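Local coordinates for protein TBC1 domain family member 22A (Homo sapiens, PDB 2QFZ) that probably stimulates GTP hydrolysis by Rab-family GTPases through the TBC domain described here, and associates with itself and with 14-3-3 proteins, at residues 64-69 against 192-197; 282-287 against 324-329; 150-155 against 250-255. One frame throughout, in Å; residues are numbered along the deposited sequence. Where two conformers were deposited one is given.

Interaction 1: 64-69 against 192-197; sequences SGYLPA and YWCMSK
The phenol ring of Tyr66 and the indole of Trp193 lie nearly parallel, their planes 22° apart, yet they are slid so far past each other that they hardly overlap: the centroid of the tyrosine ring is 5.4 Å from that of the five-membered ring. The two residues come closest at Tyr66 CE1, which approaches obliquely to 3.3 Å from Trp193 CB and is close also to the indole atoms CG and CD1. One face of the indole carries Tyr192 CD2 of its own helix, over the centre of the ring system, while Trp193 CD2 in turn lies at the edge of the Tyr192 ring. Cys194 adds a sulfur-aromatic contact, SG sitting 4.5 Å from the Tyr66 centroid and 41° off the ring normal, again oblique. Tyr66 CG stands anti to the backbone N (chi1 177°), which brings the ring over to the helix although the CB bond does not aim there. One turn further along the helix, Lys197 lays its aliphatic chain along the backbone, with CG 3.1 Å from Ser64 O. Gly65, with positive phi, is the first residue to leave helical geometry after helix 56-63 and closes it with a Schellman motif. The polar ends are tied outside the pair: Tyr66 OH to Asp190, Trp193 NE1 to the carbonyl of Lys81, and Ser64 OG to the carbonyls of Trp60 and Lys61. The loop between helices 56-63 and 74-91 thus packs on helix 181-200, with Leu78 and Tyr85 of helix 74-91 alongside and Phe157 and Phe161 of helix 150-162 meeting Cys194.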
loop_
_atom_site.group_PDB
_atom_site.type_symbol
_atom_site.label_atom_id
_atom_site.label_comp_id
_atom_site.label_asym_id
_atom_site.label_seq_id
_atom_site.Cartn_x
_atom_site.Cartn_y
_atom_site.Cartn_z
ATOM N N SER A 64 12.686 0.852 0.720
ATOM C CA SER A 64 12.302 0.499 -0.636
ATOM C C SER A 64 13.459 0.460 -1.637
ATOM O O SER A 64 13.246 0.089 -2.792
ATOM C CB SER A 64 11.333 1.516 -1.175
ATOM O OG SER A 64 12.053 2.719 -1.438
ATOM N N GLY A 65 14.649 0.895 -1.230
ATOM C CA GLY A 65 15.804 0.964 -2.122
ATOM C C GLY A 65 15.841 2.153 -3.070
ATOM O O GLY A 65 16.593 2.155 -4.041
ATOM N N TYR A 66 15.022 3.157 -2.823
ATOM C CA TYR A 66 15.010 4.357 -3.680
ATOM C C TYR A 66 16.294 5.183 -3.436
ATOM O O TYR A 66 16.938 5.656 -4.377
ATOM C CB TYR A 66 13.742 5.169 -3.394
ATOM C CG TYR A 66 13.597 6.463 -4.139
ATOM C CD1 TYR A 66 13.780 6.523 -5.507
ATOM C CD2 TYR A 66 13.248 7.646 -3.462
ATOM C CE1 TYR A 66 13.651 7.759 -6.209
ATOM C CE2 TYR A 66 13.097 8.866 -4.151
ATOM C CZ TYR A 66 13.318 8.904 -5.531
ATOM O OH TYR A 66 13.160 10.075 -6.239
ATOM N N LEU A 67 16.647 5.348 -2.166
ATOM C CA LEU A 67 17.845 6.016 -1.802
ATOM C C LEU A 67 18.832 5.015 -1.220
ATOM O O LEU A 67 18.427 4.062 -0.547
ATOM C CB LEU A 67 17.572 7.127 -0.807
ATOM C CG LEU A 67 16.849 8.358 -1.380
ATOM C CD1 LEU A 67 16.797 9.438 -0.338
ATOM C CD2 LEU A 67 17.483 8.875 -2.661
ATOM N N PRO A 68 20.128 5.227 -1.506
ATOM C CA PRO A 68 21.249 4.410 -1.007
ATOM C C PRO A 68 21.489 4.544 0.480
ATOM O O PRO A 68 21.204 5.608 1.058
ATOM C CB PRO A 68 22.449 4.935 -1.803
ATOM C CG PRO A 68 22.051 6.280 -2.284
ATOM C CD PRO A 68 20.579 6.298 -2.405
ATOM N N ALA A 69 21.981 3.453 1.073
ATOM C CA ALA A 69 22.357 3.374 2.478
ATOM C C ALA A 69 23.498 4.337 2.820
ATOM O O ALA A 69 23.552 4.873 3.929
ATOM C CB ALA A 69 22.756 1.948 2.826
ATOM N N TYR A 192 6.316 8.474 -7.550
ATOM C CA TYR A 192 6.397 7.557 -8.730
ATOM C C TYR A 192 7.414 6.438 -8.500
ATOM O O TYR A 192 7.111 5.274 -8.763
ATOM C CB TYR A 192 6.698 8.321 -10.042
ATOM C CG TYR A 192 6.902 7.441 -11.269
ATOM C CD1 TYR A 192 5.827 7.082 -12.102
ATOM C CD2 TYR A 192 8.159 6.949 -11.589
ATOM C CE1 TYR A 192 6.015 6.279 -13.186
ATOM C CE2 TYR A 192 8.335 6.124 -12.684
ATOM C CZ TYR A 192 7.267 5.797 -13.472
ATOM O OH TYR A 192 7.475 4.991 -14.567
ATOM N N TRP A 193 8.632 6.777 -8.073
ATOM C CA TRP A 193 9.667 5.746 -7.974
ATOM C C TRP A 193 9.381 4.726 -6.883
ATOM O O TRP A 193 9.628 3.543 -7.059
ATOM C CB TRP A 193 11.069 6.359 -7.803
ATOM C CG TRP A 193 11.572 7.064 -9.035
ATOM C CD1 TRP A 193 11.822 8.397 -9.162
ATOM C CD2 TRP A 193 11.859 6.481 -10.322
ATOM N NE1 TRP A 193 12.278 8.677 -10.401
ATOM C CE2 TRP A 193 12.293 7.524 -11.151
ATOM C CE3 TRP A 193 11.798 5.178 -10.843
ATOM C CZ2 TRP A 193 12.670 7.318 -12.504
ATOM C CZ3 TRP A 193 12.184 4.965 -12.190
ATOM C CH2 TRP A 193 12.612 6.032 -12.994
ATOM N N CYS A 194 8.855 5.183 -5.765
ATOM C CA CYS A 194 8.544 4.305 -4.632
ATOM C C CYS A 194 7.342 3.414 -4.911
ATOM O O CYS A 194 7.407 2.218 -4.648
ATOM C CB CYS A 194 8.400 5.130 -3.348
ATOM S SG CYS A 194 10.035 5.698 -2.734
ATOM N N MET A 195 6.296 3.976 -5.503
ATOM C CA MET A 195 5.190 3.184 -6.062
ATOM C C MET A 195 5.662 2.164 -7.097
ATOM O O MET A 195 5.268 1.007 -7.029
ATOM C CB MET A 195 4.109 4.083 -6.662
ATOM C CG MET A 195 2.773 3.411 -6.912
ATOM S SD MET A 195 1.720 4.245 -8.151
ATOM C CE MET A 195 2.776 4.101 -9.647
ATOM N N SER A 196 6.535 2.568 -8.022
ATOM C CA SER A 196 7.113 1.628 -8.983
ATOM C C SER A 196 7.811 0.442 -8.339
ATOM O O SER A 196 7.684 -0.671 -8.804
ATOM C CB SER A 196 8.078 2.318 -9.968
ATOM O OG SER A 196 7.360 3.195 -10.797
ATOM N N LYS A 197 8.530 0.694 -7.267
ATOM C CA LYS A 197 9.243 -0.317 -6.529
ATOM C C LYS A 197 8.271 -1.324 -5.843
ATOM O O LYS A 197 8.438 -2.546 -5.933
ATOM C CB LYS A 197 10.143 0.390 -5.499
ATOM C CG LYS A 197 11.503 -0.173 -5.356
ATOM C CD LYS A 197 12.485 0.497 -6.307
ATOM C CE LYS A 197 13.856 -0.200 -6.291
ATOM N NZ LYS A 197 14.689 0.137 -7.519
#

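Interaction 2: 282-287 against 324-329; sequences LYVCAA and LLLAEA
Leu325 reaches across with both methyl groups: CD1 packs on Ala287, 3.5 Å from its carbonyl carbon, and CD2 meets Val284 CG1 at 3.9 Å. The torsions explain this two-pronged grip, because CG is anti to the backbone N (chi1 -173°) and the branch bends toward helix 276-291 from a CB that does not face it. Leu326 sets off in another direction, its CB pointing away, but its CD2 returns to touch Val284 CG2 at 3.9 Å; its side chain also packs against Leu266 and Thr269 of helix 260-270. Val284 is therefore shared, one methyl for each leucine. The axes of the two short helical segments approach to 8.2 Å at 112°, a steep crossing that keeps the contact to a small patch; in this all-helical chain helix 319-335 lies across helix 276-291, which belongs to the TBC domain. Glu328 contributes only its CB, which lies against Ala287 CB, while its carboxylate leads away to a salt bridge with Arg331. Ala329 sits at the narrowest point, its CA 4.8 Å from that of Val284. Its small CB is lodged against Val284 CG2 at 3.7 Å and near the carbonyl oxygen of Tyr283, and its own carbonyl oxygen is 3.6 Å from Tyr283 CB, while the tyrosine ring turns away toward Leu223 and His279.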
loop_
_atom_site.group_PDB
_atom_site.type_symbol
_atom_site.label_atom_id
_atom_site.label_comp_id
_atom_site.label_asym_id
_atom_site.label_seq_id
_atom_site.Cartn_x
_atom_site.Cartn_y
_atom_site.Cartn_z
ATOM N N LEU A 282 -0.594 -11.825 2.321
ATOM C CA LEU A 282 -1.486 -12.981 2.438
ATOM C C LEU A 282 -1.892 -13.290 3.885
ATOM O O LEU A 282 -3.038 -13.512 4.167
ATOM C CB LEU A 282 -0.833 -14.234 1.859
ATOM C CG LEU A 282 -0.423 -14.275 0.397
ATOM C CD1 LEU A 282 -0.448 -15.713 -0.081
ATOM C CD2 LEU A 282 -1.322 -13.413 -0.481
ATOM N N TYR A 283 -0.916 -13.297 4.786
ATOM C CA TYR A 283 -1.133 -13.612 6.201
ATOM C C TYR A 283 -1.881 -12.526 6.915
ATOM O O TYR A 283 -2.571 -12.829 7.846
ATOM C CB TYR A 283 0.205 -13.846 6.909
ATOM C CG TYR A 283 0.899 -15.016 6.335
ATOM C CD1 TYR A 283 0.555 -16.322 6.715
ATOM C CD2 TYR A 283 1.855 -14.851 5.369
ATOM C CE1 TYR A 283 1.189 -17.449 6.121
ATOM C CE2 TYR A 283 2.492 -15.961 4.781
ATOM C CZ TYR A 283 2.147 -17.239 5.166
ATOM O OH TYR A 283 2.810 -18.299 4.601
ATOM N N VAL A 284 -1.691 -11.263 6.504
ATOM C CA VAL A 284 -2.468 -10.151 7.031
ATOM C C VAL A 284 -3.941 -10.310 6.615
ATOM O O VAL A 284 -4.871 -10.049 7.424
ATOM C CB VAL A 284 -1.871 -8.757 6.604
ATOM C CG1 VAL A 284 -2.797 -7.592 7.034
ATOM C CG2 VAL A 284 -0.476 -8.583 7.197
ATOM N N CYS A 285 -4.163 -10.738 5.367
ATOM C CA CYS A 285 -5.518 -10.991 4.895
ATOM C C CYS A 285 -6.218 -12.120 5.714
ATOM O O CYS A 285 -7.397 -12.021 6.035
ATOM C CB CYS A 285 -5.530 -11.296 3.391
ATOM S SG CYS A 285 -5.369 -9.790 2.328
ATOM N N ALA A 286 -5.473 -13.164 6.017
ATOM C CA ALA A 286 -5.973 -14.299 6.806
ATOM C C ALA A 286 -6.344 -13.877 8.221
ATOM O O ALA A 286 -7.437 -14.208 8.704
ATOM C CB ALA A 286 -4.948 -15.432 6.805
ATOM N N ALA A 287 -5.463 -13.093 8.853
ATOM C CA ALA A 287 -5.739 -12.482 10.165
ATOM C C ALA A 287 -6.905 -11.473 10.146
ATOM O O ALA A 287 -7.705 -11.377 11.099
ATOM C CB ALA A 287 -4.472 -11.865 10.743
ATOM N N LEU A 324 -2.068 -5.271 16.565
ATOM C CA LEU A 324 -2.663 -6.587 16.834
ATOM C C LEU A 324 -2.815 -7.418 15.565
ATOM O O LEU A 324 -2.387 -8.570 15.529
ATOM C CB LEU A 324 -4.013 -6.427 17.528
ATOM C CG LEU A 324 -3.920 -5.933 18.978
ATOM N N LEU A 325 -3.380 -6.831 14.506
ATOM C CA LEU A 325 -3.519 -7.536 13.235
ATOM C C LEU A 325 -2.159 -8.077 12.737
ATOM O O LEU A 325 -2.023 -9.251 12.302
ATOM C CB LEU A 325 -4.177 -6.612 12.197
ATOM C CG LEU A 325 -4.569 -7.185 10.838
ATOM C CD1 LEU A 325 -5.648 -8.287 11.044
ATOM C CD2 LEU A 325 -5.043 -6.076 9.892
ATOM N N LEU A 326 -1.126 -7.254 12.837
ATOM C CA LEU A 326 0.192 -7.680 12.369
ATOM C C LEU A 326 0.798 -8.780 13.248
ATOM O O LEU A 326 1.510 -9.676 12.734
ATOM C CB LEU A 326 1.141 -6.481 12.262
ATOM C CG LEU A 326 0.888 -5.491 11.128
ATOM C CD1 LEU A 326 1.695 -4.122 11.325
ATOM C CD2 LEU A 326 1.217 -6.126 9.783
ATOM N N ALA A 327 0.540 -8.718 14.558
ATOM C CA ALA A 327 1.035 -9.730 15.499
ATOM C C ALA A 327 0.408 -11.101 15.212
ATOM O O ALA A 327 1.104 -12.111 15.171
ATOM C CB ALA A 327 0.813 -9.276 17.005
ATOM N N GLU A 328 -0.899 -11.113 14.958
ATOM C CA GLU A 328 -1.630 -12.292 14.468
ATOM C C GLU A 328 -1.145 -12.833 13.117
ATOM O O GLU A 328 -0.891 -14.025 12.973
ATOM C CB GLU A 328 -3.129 -11.954 14.407
ATOM C CG GLU A 328 -3.679 -11.751 15.808
ATOM C CD GLU A 328 -3.142 -12.856 16.734
ATOM O OE1 GLU A 328 -3.550 -14.029 16.525
ATOM O OE2 GLU A 328 -2.255 -12.566 17.585
ATOM N N ALA A 329 -0.983 -11.949 12.146
ATOM C CA ALA A 329 -0.413 -12.307 10.815
ATOM C C ALA A 329 0.922 -13.020 10.971
ATOM O O ALA A 329 1.179 -14.052 10.327
ATOM C CB ALA A 329 -0.243 -11.056 9.969
#

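Interaction 3: 150-155 against 250-255; sequences INDLVT and MNNLLM
Met255 folds its thioether over the backbone carbonyl of Asp152: CE comes to 3.1 Å from Asp152 O, and SD is almost as near to it. The chain runs extended to the sulfur and then bends (chi3 55°), which swings CE back onto this carbonyl and leaves SD beside Asp152 CB. The same oxygen accepts the backbone N-H of Thr155, so the methionine packs against an already bonded group. Next to it, Leu153 sends CD2 to Leu253 CD1, 3.9 Å away, the two side chains crossing at about a right angle. The polar half of the contact is carried by Asn252, whose ND2 donates to Asp152 OD2 over 2.8 Å, with an angle of 156° at the hydrogen. The acceptor lies almost in the amide plane, but the carboxylate is met on its anti side and from out of its plane, which is turned 68° from the amide. Asp152 OD2 also forms a salt bridge with Arg256, and Asn252 OD1 accepts from Asn251 ND2 at 3.1 Å, the donor standing above the carbonyl plane. Both ends of the amide are engaged in this way, which fixes its flip. A leucine here, lacking the amide, would probably leave Asp152 OD2 held by Arg256 alone among the partners named and Asn251 ND2 with one acceptor fewer. Asn251 ND2 is bonded to the carbonyl of Gln148 as well, just ahead of segment 150-155. After helix 242-251 the chain turns back in a type I' turn, Asn252 to Met255, closed by Met255 N to Asn252 O at 3.0 Å. Tyr146 and Gln148 fit the YxQ motif of TBC domains, which in relatives carries the glutamine finger, and the Asn251 bond joins this turn to it.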
loop_
_atom_site.group_PDB
_atom_site.type_symbol
_atom_site.label_atom_id
_atom_site.label_comp_id
_atom_site.label_asym_id
_atom_site.label_seq_id
_atom_site.Cartn_x
_atom_site.Cartn_y
_atom_site.Cartn_z
ATOM N N ILE A 150 -4.585 0.189 -8.843
ATOM C CA ILE A 150 -3.248 0.794 -8.779
ATOM C C ILE A 150 -3.314 2.279 -8.371
ATOM O O ILE A 150 -2.408 2.766 -7.727
ATOM C CB ILE A 150 -2.457 0.689 -10.079
ATOM C CG1 ILE A 150 -2.255 -0.753 -10.479
ATOM C CG2 ILE A 150 -1.058 1.363 -9.939
ATOM C CD1 ILE A 150 -1.371 -0.886 -11.698
ATOM N N ASN A 151 -4.387 2.982 -8.723
ATOM C CA ASN A 151 -4.568 4.385 -8.306
ATOM C C ASN A 151 -4.506 4.592 -6.785
ATOM O O ASN A 151 -3.968 5.591 -6.321
ATOM C CB ASN A 151 -5.898 4.954 -8.901
ATOM C CG ASN A 151 -7.131 4.226 -8.401
ATOM O OD1 ASN A 151 -7.296 3.032 -8.631
ATOM N ND2 ASN A 151 -7.997 4.945 -7.691
ATOM N N ASP A 152 -5.050 3.641 -6.014
ATOM C CA ASP A 152 -4.967 3.672 -4.532
ATOM C C ASP A 152 -3.518 3.557 -3.997
ATOM O O ASP A 152 -3.147 4.165 -2.971
ATOM C CB ASP A 152 -5.771 2.507 -3.912
ATOM C CG ASP A 152 -7.232 2.860 -3.597
ATOM O OD1 ASP A 152 -7.589 4.065 -3.501
ATOM O OD2 ASP A 152 -8.023 1.894 -3.402
ATOM N N LEU A 153 -2.703 2.777 -4.666
ATOM C CA LEU A 153 -1.335 2.588 -4.194
ATOM C C LEU A 153 -0.486 3.871 -4.281
ATOM O O LEU A 153 0.572 3.948 -3.658
ATOM C CB LEU A 153 -0.677 1.405 -4.911
ATOM C CG LEU A 153 -1.508 0.124 -4.954
ATOM C CD1 LEU A 153 -0.732 -0.950 -5.629
ATOM C CD2 LEU A 153 -1.983 -0.348 -3.631
ATOM N N VAL A 154 -0.961 4.889 -5.013
ATOM C CA VAL A 154 -0.290 6.196 -5.058
ATOM C C VAL A 154 -0.420 6.925 -3.711
ATOM O O VAL A 154 0.505 7.581 -3.267
ATOM C CB VAL A 154 -0.890 7.138 -6.177
ATOM C CG1 VAL A 154 -0.193 8.537 -6.163
ATOM C CG2 VAL A 154 -0.792 6.509 -7.563
ATOM N N THR A 155 -1.590 6.816 -3.082
ATOM C CA THR A 155 -1.961 7.693 -1.941
ATOM C C THR A 155 -1.049 7.622 -0.700
ATOM O O THR A 155 -0.703 8.649 -0.145
ATOM C CB THR A 155 -3.457 7.465 -1.539
ATOM O OG1 THR A 155 -4.257 7.480 -2.730
ATOM C CG2 THR A 155 -3.961 8.513 -0.539
ATOM N N MET A 250 -6.713 -7.975 -2.331
ATOM C CA MET A 250 -5.394 -8.193 -3.010
ATOM C C MET A 250 -5.065 -7.076 -3.994
ATOM O O MET A 250 -3.971 -6.560 -3.986
ATOM C CB MET A 250 -5.365 -9.507 -3.796
ATOM C CG MET A 250 -5.575 -10.745 -2.943
ATOM S SD MET A 250 -4.571 -10.775 -1.467
ATOM C CE MET A 250 -5.169 -12.268 -0.681
ATOM N N ASN A 251 -6.044 -6.737 -4.825
ATOM C CA ASN A 251 -5.955 -5.722 -5.879
ATOM C C ASN A 251 -5.616 -4.314 -5.359
ATOM O O ASN A 251 -4.820 -3.579 -5.973
ATOM C CB ASN A 251 -7.302 -5.686 -6.626
ATOM C CG ASN A 251 -7.231 -4.905 -7.922
ATOM O OD1 ASN A 251 -6.537 -5.320 -8.882
ATOM N ND2 ASN A 251 -7.955 -3.778 -7.970
ATOM N N ASN A 252 -6.222 -3.965 -4.218
ATOM C CA ASN A 252 -6.068 -2.659 -3.583
ATOM C C ASN A 252 -5.202 -2.683 -2.309
ATOM O O ASN A 252 -5.133 -1.668 -1.595
ATOM C CB ASN A 252 -7.459 -2.083 -3.225
ATOM C CG ASN A 252 -8.327 -1.781 -4.476
ATOM O OD1 ASN A 252 -8.776 -2.691 -5.190
ATOM N ND2 ASN A 252 -8.576 -0.496 -4.720
ATOM N N LEU A 253 -4.620 -3.852 -1.990
ATOM C CA LEU A 253 -3.776 -4.058 -0.793
ATOM C C LEU A 253 -4.465 -3.613 0.519
ATOM O O LEU A 253 -3.855 -2.965 1.366
ATOM C CB LEU A 253 -2.393 -3.418 -0.930
ATOM C CG LEU A 253 -1.477 -4.096 -1.968
ATOM C CD1 LEU A 253 -0.168 -3.355 -1.988
ATOM C CD2 LEU A 253 -1.212 -5.608 -1.707
ATOM N N LEU A 254 -5.718 -4.063 0.675
ATOM C CA LEU A 254 -6.591 -3.793 1.826
ATOM C C LEU A 254 -6.935 -2.336 2.013
ATOM O O LEU A 254 -7.649 -2.013 2.983
ATOM C CB LEU A 254 -6.044 -4.401 3.127
ATOM C CG LEU A 254 -6.279 -5.916 3.266
ATOM C CD1 LEU A 254 -5.372 -6.424 4.318
ATOM C CD2 LEU A 254 -7.805 -6.264 3.574
ATOM N N MET A 255 -6.536 -1.466 1.059
ATOM C CA MET A 255 -6.798 -0.040 1.202
ATOM C C MET A 255 -8.253 0.328 1.141
ATOM O O MET A 255 -8.617 1.389 1.626
ATOM C CB MET A 255 -6.045 0.789 0.189
ATOM C CG MET A 255 -4.581 0.776 0.404
ATOM S SD MET A 255 -3.744 1.879 -0.699
ATOM C CE MET A 255 -4.579 3.437 -0.368
#

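How the interactions relate
Along the chain the segments of interactions 1 and 3 alternate, 64-69, 150-155, 192-197 and 250-255, so the two contacts cross along the chain, all within the TBC domain; interaction 2 opens only afterwards. Interaction 3 lies nearest the centre of the chain, with interactions 1 and 2 about 17 and 18 Å from it, centre to centre, and 25 Å from each other. It touches both: Met195 packs on Val154, joining helix 181-200 to helix 150-162, and Cys285 of helix 276-291 meets Met250 and Leu254. Interactions 1 and 2 do not touch. One all-helical body thus has its outlying contacts connected through a buried middle.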